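YjbQ family protein (Aeropyrum pernix, PDB 2P6H) is of unknown function, a member of the UPF0047 (YjbQ) family that assembles as a trimer and holds sulfate ions in the crystal. Local coordinates at residues Gly4-Lys9 with Thr20-Glu25; Phe116-Met119 with Glu124-Val127; Val48-Ala53 with Asp95-Pro100. All blocks are in the same frame, centred on the assembly; numbering follows the deposited sequence.

Contact 1: residues Gly4-Lys9 with Thr20-Glu25. With SO4 (sulfate ion), chain E.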
# COMPACT_ATOMS: atom_id res chain seq x y z
N GLY A 4 -1.07 -17.73 -11.38
CA GLY A 4 -1.88 -17.43 -12.55
C GLY A 4 -1.86 -15.97 -12.95
O GLY A 4 -1.22 -15.13 -12.31
N SER A 5 -2.57 -15.66 -14.03
CA SER A 5 -2.63 -14.29 -14.52
C SER A 5 -3.72 -14.14 -15.56
O SER A 5 -4.21 -15.13 -16.11
CB SER A 5 -1.31 -13.90 -15.17
OG SER A 5 -1.17 -14.53 -16.43
N PHE A 6 -4.11 -12.90 -15.82
CA PHE A 6 -5.11 -12.60 -16.82
C PHE A 6 -4.84 -11.22 -17.37
O PHE A 6 -4.22 -10.38 -16.73
CB PHE A 6 -6.54 -12.73 -16.24
CG PHE A 6 -6.85 -11.73 -15.13
CD1 PHE A 6 -7.20 -10.42 -15.44
CD2 PHE A 6 -6.86 -12.16 -13.81
CE1 PHE A 6 -7.55 -9.54 -14.42
CE2 PHE A 6 -7.22 -11.27 -12.79
CZ PHE A 6 -7.57 -9.96 -13.09
N THR A 7 -5.28 -10.99 -18.62
CA THR A 7 -5.05 -9.67 -19.22
C THR A 7 -6.23 -8.77 -19.04
O THR A 7 -7.36 -9.21 -18.86
CB THR A 7 -4.93 -9.82 -20.70
OG1 THR A 7 -6.12 -10.41 -21.21
CG2 THR A 7 -3.74 -10.72 -21.04
N VAL A 8 -5.90 -7.47 -19.07
CA VAL A 8 -6.89 -6.43 -18.91
C VAL A 8 -6.61 -5.40 -19.99
O VAL A 8 -5.58 -4.73 -19.99
CB VAL A 8 -6.76 -5.77 -17.52
CG1 VAL A 8 -7.73 -4.59 -17.42
CG2 VAL A 8 -7.07 -6.76 -16.42
N LYS A 9 -7.54 -5.30 -20.93
CA LYS A 9 -7.44 -4.37 -22.03
C LYS A 9 -8.05 -3.05 -21.62
O LYS A 9 -9.24 -2.93 -21.39
CB LYS A 9 -8.20 -4.96 -23.22
CG LYS A 9 -7.85 -4.25 -24.53
CD LYS A 9 -9.06 -3.56 -25.16
CE LYS A 9 -8.94 -3.42 -26.68
NZ LYS A 9 -8.86 -2.01 -27.05
N THR A 20 -12.66 -7.83 -10.22
CA THR A 20 -13.00 -8.82 -9.17
C THR A 20 -13.41 -10.16 -9.74
O THR A 20 -13.01 -11.22 -9.27
CB THR A 20 -14.16 -8.31 -8.31
OG1 THR A 20 -13.92 -6.95 -7.95
CG2 THR A 20 -14.28 -9.15 -7.04
N GLY A 21 -14.26 -10.11 -10.77
CA GLY A 21 -14.76 -11.32 -11.39
C GLY A 21 -13.68 -12.29 -11.83
O GLY A 21 -13.70 -13.47 -11.46
N LYS A 22 -12.73 -11.80 -12.62
CA LYS A 22 -11.64 -12.62 -13.12
C LYS A 22 -10.78 -13.21 -11.99
O LYS A 22 -10.26 -14.31 -12.07
CB LYS A 22 -10.77 -11.76 -14.03
CG LYS A 22 -11.47 -11.41 -15.35
CD LYS A 22 -10.63 -10.47 -16.21
CE LYS A 22 -11.22 -10.27 -17.61
NZ LYS A 22 -10.70 -9.02 -18.18
N VAL A 23 -10.60 -12.45 -10.91
CA VAL A 23 -9.79 -12.93 -9.80
C VAL A 23 -10.45 -14.12 -9.12
O VAL A 23 -9.82 -15.12 -8.81
CB VAL A 23 -9.61 -11.82 -8.76
CG1 VAL A 23 -8.97 -12.38 -7.49
CG2 VAL A 23 -8.72 -10.72 -9.33
N GLU A 24 -11.75 -14.00 -8.86
CA GLU A 24 -12.51 -15.06 -8.22
C GLU A 24 -12.53 -16.30 -9.11
O GLU A 24 -12.51 -17.43 -8.64
CB GLU A 24 -13.93 -14.54 -7.96
CG GLU A 24 -13.96 -13.37 -6.98
CD GLU A 24 -15.39 -12.97 -6.67
OE1 GLU A 24 -16.20 -12.91 -7.58
OE2 GLU A 24 -15.69 -12.71 -5.50
N GLU A 25 -12.57 -16.07 -10.42
CA GLU A 25 -12.56 -17.12 -11.40
C GLU A 25 -11.38 -18.02 -11.13
O GLU A 25 -11.52 -19.18 -10.77
CB GLU A 25 -12.42 -16.47 -12.77
CG GLU A 25 -13.58 -16.82 -13.70
CD GLU A 25 -13.22 -16.43 -15.10
OE1 GLU A 25 -12.23 -16.93 -15.62
OE2 GLU A 25 -13.91 -15.58 -15.67
S SO4 E . -10.91 -7.69 -21.49
O1 SO4 E . -11.61 -8.82 -20.99
O2 SO4 E . -11.61 -6.70 -22.22
O3 SO4 E . -9.77 -8.20 -22.41
O4 SO4 E . -10.21 -6.99 -20.43
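Lys22, on the helix that begins at Thr20, lies across the ring of Phe6 on the strand 4-9. The first helical turn, closed by Glu24 N to Thr20 O, presents Lys22 and Val23 to the strand. At Lys22 the CB stands over the ring centre, 3.7 Å from the Phe6 centroid and 7° off the normal, a CH-pi contact; Lys22 CD passes 3.5 Å from Phe6 CD1. Beyond CG the chain is extended, so lysine can shield the ring face with its methylenes and still deliver its amine past it. Lys22 NZ lies 3.0 Å from O1 of a sulfate ion, probably from the crystallisation liquor, and makes a weak, long hydrogen bond to Thr7 O (3.4 Å). Lys9 N also holds the anion, donating to its O4 at 3.2 Å in a nearly straight bond (170°). Val23 brings CG2 to the ring edge, 3.8 Å from Phe6 CE2; a compact branched residue suits this buried side, where it also packs on Ile114. Phe6 itself rests on Val127 and Leu129 of the adjoining strand. This is an amphipathic helix packed on the edge strand of an antiparallel sheet, its lysine at the solvent margin.

Contact 2: residues Phe116-Met119 with Glu124-Val127. With SO4 (sulfate ion), chain C.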
# COMPACT_ATOMS: atom_id res chain seq x y z
N PHE A 116 -8.55 -2.28 -11.19
CA PHE A 116 -7.33 -2.07 -11.96
C PHE A 116 -7.36 -0.58 -12.28
O PHE A 116 -8.36 -0.06 -12.78
CB PHE A 116 -7.35 -2.85 -13.28
CG PHE A 116 -6.07 -2.76 -14.05
CD1 PHE A 116 -5.82 -1.67 -14.88
CD2 PHE A 116 -5.08 -3.73 -13.91
CE1 PHE A 116 -4.62 -1.56 -15.58
CE2 PHE A 116 -3.87 -3.64 -14.60
CZ PHE A 116 -3.64 -2.55 -15.44
N VAL A 117 -6.27 0.11 -11.98
CA VAL A 117 -6.19 1.53 -12.25
C VAL A 117 -5.19 1.82 -13.35
O VAL A 117 -3.98 1.78 -13.15
CB VAL A 117 -5.71 2.22 -10.99
CG1 VAL A 117 -5.68 3.73 -11.19
CG2 VAL A 117 -6.63 1.88 -9.83
N GLU A 118 -5.70 2.07 -14.55
CA GLU A 118 -4.86 2.37 -15.72
C GLU A 118 -4.56 3.87 -15.76
O GLU A 118 -5.48 4.70 -15.64
CB GLU A 118 -5.59 1.96 -17.01
CG GLU A 118 -4.90 2.35 -18.31
CD GLU A 118 -3.53 1.71 -18.46
OE1 GLU A 118 -2.56 2.23 -17.87
OE2 GLU A 118 -3.42 0.68 -19.17
N MET A 119 -3.29 4.23 -15.93
CA MET A 119 -2.93 5.64 -15.98
C MET A 119 -2.15 5.98 -17.25
O MET A 119 -1.79 7.14 -17.48
CB MET A 119 -2.15 6.03 -14.72
CG MET A 119 -3.03 5.97 -13.48
SD MET A 119 -2.20 6.17 -11.91
CE MET A 119 -1.70 4.48 -11.57
N GLU A 124 -2.78 -3.20 -23.37
CA GLU A 124 -3.19 -4.52 -22.99
C GLU A 124 -2.35 -4.84 -21.77
O GLU A 124 -1.16 -5.11 -21.86
CB GLU A 124 -2.97 -5.51 -24.19
CG GLU A 124 -2.68 -6.93 -23.73
CD GLU A 124 -3.77 -7.84 -24.24
OE1 GLU A 124 -4.93 -7.46 -24.15
OE2 GLU A 124 -3.45 -8.91 -24.75
N ARG A 125 -3.01 -4.75 -20.63
CA ARG A 125 -2.34 -4.94 -19.35
C ARG A 125 -2.44 -6.35 -18.76
O ARG A 125 -3.21 -7.17 -19.23
CB ARG A 125 -2.88 -3.92 -18.36
CG ARG A 125 -2.72 -2.49 -18.79
CD ARG A 125 -1.25 -2.08 -18.96
NE ARG A 125 -1.11 -0.65 -18.71
CZ ARG A 125 0.04 -0.05 -18.43
NH1 ARG A 125 1.17 -0.76 -18.39
NH2 ARG A 125 0.06 1.25 -18.12
N THR A 126 -1.65 -6.61 -17.72
CA THR A 126 -1.61 -7.92 -17.06
C THR A 126 -1.82 -7.80 -15.55
O THR A 126 -1.39 -6.86 -14.91
CB THR A 126 -0.25 -8.56 -17.30
OG1 THR A 126 -0.08 -8.77 -18.70
CG2 THR A 126 -0.18 -9.92 -16.59
N VAL A 127 -2.56 -8.79 -15.01
CA VAL A 127 -2.70 -8.91 -13.57
C VAL A 127 -2.22 -10.28 -13.19
O VAL A 127 -2.66 -11.28 -13.75
CB VAL A 127 -4.18 -8.82 -13.18
CG1 VAL A 127 -4.34 -9.11 -11.68
CG2 VAL A 127 -4.73 -7.44 -13.48
S SO4 C . 5.01 -0.36 -17.54
O1 SO4 C . 5.44 0.85 -18.38
O2 SO4 C . 4.96 -1.61 -18.30
O3 SO4 C . 3.67 -0.17 -16.99
O4 SO4 C . 5.93 -0.56 -16.43
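Arg125 and Glu118 meet side-on, their chains crossing at about a right angle while the flat ends lie nearly coplanar, the carboxylate and guanidinium planes 23° apart. Two nitrogens take one oxygen each: Arg125 NE reaches Glu118 OE2 at 2.7 Å and Arg125 NH2 reaches Glu118 OE1 at 2.8 Å, both in the guanidinium plane and both on the syn side of the carboxylate. The bonds are fairly straight, with N-H...O angles of 166° and 162°, so this bidentate salt bridge fixes the rotation of both groups. Glu118 comes round to it with CG trans to its backbone N and the chain then bent at chi2. The buried carboxylate is further satisfied by Thr10, bonded to OE2, and by Asp120 N, bonded to OE1. Arginine suits the site because it has a third nitrogen: the bridge leaves Arg125 NH1 directed at O3 of a sulfate ion, 2.9 Å away and probably picked up from the crystallisation liquor. Thr44 and Thr45 hold the same ion, consistent with an anion-binding pocket.

Nearer the backbone of Arg125, its aliphatic root crosses Phe116 at about a right angle. Arg125 CB lies 3.3 Å from Phe116 CZ, approaching the ring obliquely. Val127 comes instead to the ring edge, its CG2 3.8 Å from Phe116 CD2, the two side chains sliding past each other in opposite directions. A large flat phenylalanine thus fills the gap between the short segments 116-118 and 124-127, whose axes approach to 9.7 Å.

Strand 113-118 lies between 15-18 and 46-51, whereas strand 124-133 lies between 2-9 and 35-40, so the contact joins two sheets, with Ala46 packed against Phe116, Glu118 and Arg125 and helix 84-93 touching Val117 and Met119.

Contact 3: residues Val48-Ala53 with Asp95-Pro100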
# COMPACT_ATOMS: atom_id res chain seq x y z
N VAL A 48 -3.21 -1.16 -8.69
CA VAL A 48 -4.42 -1.86 -8.26
C VAL A 48 -4.82 -1.35 -6.90
O VAL A 48 -4.00 -1.11 -6.03
CB VAL A 48 -4.19 -3.37 -8.14
CG1 VAL A 48 -2.89 -3.64 -7.38
CG2 VAL A 48 -5.34 -4.00 -7.37
N ALA A 49 -6.13 -1.15 -6.77
CA ALA A 49 -6.67 -0.67 -5.53
C ALA A 49 -7.89 -1.48 -5.16
O ALA A 49 -8.46 -2.21 -5.96
CB ALA A 49 -7.09 0.76 -5.76
N VAL A 50 -8.34 -1.32 -3.93
CA VAL A 50 -9.56 -1.97 -3.49
C VAL A 50 -10.53 -0.95 -3.00
O VAL A 50 -10.25 -0.19 -2.07
CB VAL A 50 -9.27 -2.88 -2.32
CG1 VAL A 50 -10.58 -3.45 -1.76
CG2 VAL A 50 -8.38 -4.03 -2.76
N ASN A 51 -11.68 -0.87 -3.66
CA ASN A 51 -12.72 0.05 -3.23
C ASN A 51 -14.02 -0.27 -3.95
O ASN A 51 -14.20 -1.33 -4.53
CB ASN A 51 -12.26 1.49 -3.55
CG ASN A 51 -12.80 2.47 -2.52
OD1 ASN A 51 -13.93 2.94 -2.60
ND2 ASN A 51 -11.94 2.77 -1.53
N GLU A 52 -14.98 0.65 -3.87
CA GLU A 52 -16.31 0.44 -4.44
C GLU A 52 -16.37 0.67 -5.95
O GLU A 52 -15.87 1.69 -6.45
CB GLU A 52 -17.33 1.34 -3.74
CG GLU A 52 -18.77 0.90 -3.91
CD GLU A 52 -19.77 1.73 -3.10
OE1 GLU A 52 -19.38 2.33 -2.06
OE2 GLU A 52 -20.95 1.77 -3.51
N ALA A 53 -16.97 -0.27 -6.66
CA ALA A 53 -17.08 -0.16 -8.12
C ALA A 53 -18.35 0.61 -8.53
O ALA A 53 -19.14 0.16 -9.36
CB ALA A 53 -17.05 -1.58 -8.74
N ASP A 95 1.02 -1.35 -6.24
CA ASP A 95 0.89 -2.33 -7.32
C ASP A 95 0.57 -3.74 -6.87
O ASP A 95 0.59 -4.67 -7.68
CB ASP A 95 2.18 -2.34 -8.15
CG ASP A 95 3.41 -2.29 -7.29
OD1 ASP A 95 3.35 -2.77 -6.14
OD2 ASP A 95 4.44 -1.78 -7.77
N SER A 96 0.29 -3.92 -5.58
CA SER A 96 -0.08 -5.26 -5.13
C SER A 96 -0.94 -5.18 -3.87
O SER A 96 -0.82 -4.26 -3.06
CB SER A 96 1.20 -6.07 -4.85
OG SER A 96 1.64 -5.82 -3.51
N ARG A 97 -1.81 -6.17 -3.74
CA ARG A 97 -2.74 -6.24 -2.61
C ARG A 97 -2.81 -7.66 -2.10
O ARG A 97 -2.90 -8.62 -2.86
CB ARG A 97 -4.13 -5.78 -3.10
CG ARG A 97 -5.25 -6.12 -2.10
CD ARG A 97 -5.07 -5.44 -0.73
NE ARG A 97 -6.31 -4.76 -0.30
CZ ARG A 97 -7.29 -5.46 0.36
NH1 ARG A 97 -7.15 -6.75 0.64
NH2 ARG A 97 -8.41 -4.83 0.69
N VAL A 98 -2.76 -7.80 -0.79
CA VAL A 98 -2.88 -9.12 -0.19
C VAL A 98 -4.30 -9.24 0.33
O VAL A 98 -4.80 -8.36 1.01
CB VAL A 98 -1.88 -9.27 0.98
CG1 VAL A 98 -2.08 -10.65 1.63
CG2 VAL A 98 -0.45 -9.15 0.49
N ILE A 99 -4.97 -10.36 -0.06
CA ILE A 99 -6.36 -10.60 0.34
C ILE A 99 -6.52 -11.99 0.94
O ILE A 99 -6.36 -13.00 0.27
CB ILE A 99 -7.28 -10.50 -0.89
CG1 ILE A 99 -7.03 -9.18 -1.62
CG2 ILE A 99 -8.75 -10.51 -0.43
CD1 ILE A 99 -7.80 -9.09 -2.94
N PRO A 100 -6.87 -12.06 2.23
CA PRO A 100 -7.07 -13.36 2.88
C PRO A 100 -8.21 -14.17 2.25
O PRO A 100 -9.18 -13.62 1.73
CB PRO A 100 -7.38 -12.98 4.33
CG PRO A 100 -6.80 -11.61 4.58
CD PRO A 100 -6.94 -10.97 3.21
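Val48 turns one methyl group onto the backbone that leads into strand 96-102. Its CG1 sits between the backbone N and the carbonyl carbon (chi1 47°), which directs it at the peptide joining Asp95 to Ser96: it comes to 3.5 Å from Asp95 C and 3.7 Å from Ser96 N. A short branched side chain fits here because the two backbones are close, the CA atoms of Val48 and Asp95 being only 5.4 Å apart, and Val48 also packs on Ile114 of the neighbouring strand.

Two residues on, Val50 again points at the partner segment and meets Arg97. Its CG2 lies over one face of the guanidinium, 3.3 Å from Arg97 NE and 3.5 Å from Arg97 NH2, while Val50 CG1 approaches Arg97 NH2 at 3.6 Å. The arginine gets there with CG trans to its N (chi1 167°), the chain then bent at chi2 and chi3. Such a flat group can accept a hydrocarbon on its face while its N-H bonds are used at the rim. There Arg97 NH1 donates to Val98 O at 2.9 Å, from above the carbonyl plane.

Asn51, next along, turns to the second subunit, where its OD1 is bonded to His87. The charge of Arg97 is met outside this chain: its NE bridges to Asp95 of the second subunit while Asp95 bridges to Arg97 of the third, consistent with a ring of bridges round the trimer, formed where strands 46-51 and 96-102 of two different sheets converge.

Contacts 2 and 3 each join a strand of one antiparallel sheet to a strand of the other and are buried, whereas contact 1 packs helix 20-28 on strand 2-9 and is partly exposed. All three reach the five-stranded sheet, in which strands 2-9 and 124-133 are neighbours bonded by their backbones; contacts 2 and 3 also share the smaller sheet, through strands 113-118 and 46-51, where Val117 touches Ala49. Chemistry follows place: contact 1 lays lysine methylenes on an aromatic ring near the surface, its amine held by a sulfate, contact 2 buries a salt bridge within one chain, and contact 3 packs valine on an arginine whose charged partner belongs to another subunit. Contacts 1 and 2 each reach a different sulfate.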